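Local coordinates for protein pyruvate carboxylase n-terminal domain (Aquifex aeolicus, PDB 1ULZ) that serves as the biotin carboxylase subunit of a pyruvate carboxylase, an ATP-grasp family protein, at residues N204-E209 and S243-P248. The protein carries 1 engineered substitution. Sequence-based numbering, arbitrary orientation.
Sequences NPKHIE and SLILTP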
loop_
_atom_site.group_PDB
_atom_site.type_symbol
_atom_site.label_atom_id
_atom_site.label_comp_id
_atom_site.label_asym_id
_atom_site.label_seq_id
_atom_site.Cartn_x
_atom_site.Cartn_y
_atom_site.Cartn_z
ATOM N N ASN A 204 -12.598 -30.890 10.636
ATOM C CA ASN A 204 -11.428 -30.032 10.425
ATOM C C ASN A 204 -11.744 -29.163 9.214
ATOM O O ASN A 204 -10.998 -29.153 8.233
ATOM C CB ASN A 204 -10.186 -30.875 10.116
ATOM C CG ASN A 204 -9.806 -31.816 11.255
ATOM O OD1 ASN A 204 -9.024 -32.749 11.059
ATOM N ND2 ASN A 204 -10.350 -31.570 12.448
ATOM N N PRO A 205 -12.865 -28.432 9.258
ATOM C CA PRO A 205 -13.239 -27.584 8.125
ATOM C C PRO A 205 -12.465 -26.285 7.972
ATOM O O PRO A 205 -11.908 -25.748 8.932
ATOM C CB PRO A 205 -14.717 -27.316 8.378
ATOM C CG PRO A 205 -14.756 -27.205 9.883
ATOM C CD PRO A 205 -13.890 -28.377 10.318
ATOM N N LYS A 206 -12.435 -25.799 6.739
ATOM C CA LYS A 206 -11.808 -24.528 6.431
ATOM C C LYS A 206 -12.982 -23.591 6.196
ATOM O O LYS A 206 -14.050 -24.020 5.749
ATOM C CB LYS A 206 -10.981 -24.610 5.150
ATOM C CG LYS A 206 -9.490 -24.757 5.351
ATOM C CD LYS A 206 -8.783 -24.832 4.001
ATOM C CE LYS A 206 -7.274 -24.940 4.145
ATOM N NZ LYS A 206 -6.704 -23.746 4.827
ATOM N N HIS A 207 -12.794 -22.321 6.522
ATOM C CA HIS A 207 -13.823 -21.319 6.298
ATOM C C HIS A 207 -13.421 -20.643 4.992
ATOM O O HIS A 207 -12.421 -19.923 4.947
ATOM C CB HIS A 207 -13.830 -20.304 7.445
ATOM C CG HIS A 207 -14.639 -19.077 7.164
ATOM N ND1 HIS A 207 -15.844 -18.822 7.781
ATOM C CD2 HIS A 207 -14.416 -18.032 6.331
ATOM C CE1 HIS A 207 -16.330 -17.675 7.339
ATOM N NE2 HIS A 207 -15.483 -17.175 6.457
ATOM N N ILE A 208 -14.174 -20.903 3.928
ATOM C CA ILE A 208 -13.894 -20.312 2.621
ATOM C C ILE A 208 -15.091 -19.430 2.266
ATOM O O ILE A 208 -16.236 -19.881 2.333
ATOM C CB ILE A 208 -13.742 -21.393 1.526
ATOM C CG1 ILE A 208 -12.610 -22.367 1.876
ATOM C CG2 ILE A 208 -13.495 -20.724 0.178
ATOM C CD1 ILE A 208 -11.218 -21.782 1.792
ATOM N N GLU A 209 -14.837 -18.181 1.884
ATOM C CA GLU A 209 -15.932 -17.282 1.561
ATOM C C GLU A 209 -15.730 -16.513 0.266
ATOM O O GLU A 209 -14.621 -16.073 -0.052
ATOM C CB GLU A 209 -16.167 -16.307 2.721
ATOM C CG GLU A 209 -15.073 -15.271 2.922
ATOM C CD GLU A 209 -15.299 -14.406 4.155
ATOM O OE1 GLU A 209 -14.779 -13.268 4.182
ATOM O OE2 GLU A 209 -15.985 -14.860 5.099
ATOM N N SER A 243 -7.651 -18.336 -1.682
ATOM C CA SER A 243 -7.311 -19.476 -0.829
ATOM C C SER A 243 -6.269 -20.335 -1.542
ATOM O O SER A 243 -6.010 -20.152 -2.734
ATOM C CB SER A 243 -8.551 -20.328 -0.509
ATOM O OG SER A 243 -8.957 -21.101 -1.622
ATOM N N LEU A 244 -5.667 -21.267 -0.813
ATOM C CA LEU A 244 -4.655 -22.149 -1.389
ATOM C C LEU A 244 -5.234 -23.508 -1.801
ATOM O O LEU A 244 -4.558 -24.299 -2.457
ATOM C CB LEU A 244 -3.520 -22.367 -0.388
ATOM C CG LEU A 244 -2.776 -21.112 0.070
ATOM C CD1 LEU A 244 -1.969 -21.417 1.321
ATOM C CD2 LEU A 244 -1.890 -20.610 -1.051
ATOM N N ILE A 245 -6.478 -23.782 -1.426
ATOM C CA ILE A 245 -7.088 -25.066 -1.769
ATOM C C ILE A 245 -7.843 -25.111 -3.095
ATOM O O ILE A 245 -8.008 -26.183 -3.675
ATOM C CB ILE A 245 -8.047 -25.539 -0.674
ATOM C CG1 ILE A 245 -9.077 -24.454 -0.377
ATOM C CG2 ILE A 245 -7.277 -25.884 0.573
ATOM C CD1 ILE A 245 -10.049 -24.861 0.697
ATOM N N LEU A 246 -8.319 -23.969 -3.576
ATOM C CA LEU A 246 -9.049 -23.964 -4.843
ATOM C C LEU A 246 -8.136 -23.691 -6.019
ATOM O O LEU A 246 -7.258 -22.823 -5.954
ATOM C CB LEU A 246 -10.171 -22.919 -4.838
ATOM C CG LEU A 246 -11.282 -23.114 -3.808
ATOM C CD1 LEU A 246 -12.288 -21.985 -3.925
ATOM C CD2 LEU A 246 -11.951 -24.465 -4.017
ATOM N N THR A 247 -8.338 -24.450 -7.091
ATOM C CA THR A 247 -7.565 -24.271 -8.312
ATOM C C THR A 247 -8.349 -23.233 -9.114
ATOM O O THR A 247 -9.498 -22.937 -8.788
ATOM C CB THR A 247 -7.495 -25.571 -9.124
ATOM O OG1 THR A 247 -8.826 -25.996 -9.447
ATOM C CG2 THR A 247 -6.796 -26.662 -8.325
ATOM N N PRO A 248 -7.742 -22.665 -10.168
ATOM C CA PRO A 248 -8.464 -21.666 -10.963
ATOM C C PRO A 248 -9.799 -22.174 -11.519
ATOM O O PRO A 248 -10.780 -21.428 -11.569
ATOM C CB PRO A 248 -7.467 -21.312 -12.062
ATOM C CG PRO A 248 -6.138 -21.472 -11.363
ATOM C CD PRO A 248 -6.336 -22.767 -10.593
#
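In the antiparallel sheet of this ATP-grasp protein, the start of strand 206-214 is covered on one face by the loop that joins strand 235-241 to helix 248-264, and the contact rests on I208 and K206 meeting I245. The two isoleucines meet end to end through their delta methyls, with I208 CD1 3.5 Å from I245 CD1, tighter than usual for two methyl carbons. I245 holds CG1 between its backbone N and carbonyl carbon (chi1 54°), which sends CD1 to the strand while CG2 lies beside the lysine. There the lysine chain lies alongside I245, the two running in opposing senses: K206 CD touches I245 CD1 at 3.5 Å and K206 CE comes within 3.7 Å of I245 CG2. The lysine chain bends at chi4 (-62°), and its NZ ends in a salt bridge to D227 and a hydrogen bond to F435 O. L246 adds a looser apolar contact, its CD1 4.5 Å from I208 CG2. H207 and E209, flanking I208 in sequence, point to the other face of the strand, where H207 NE2 donates a nearly straight hydrogen bond (174°) to E209 OE2 at 2.7 Å; the oxygen lies in the ring plane, whereas the N-H comes from above the carboxylate plane. At the start of the loop, S243 OG hydrogen-bonds E225 OE2, while S243 CB packs 3.8 Å from I208 CD1.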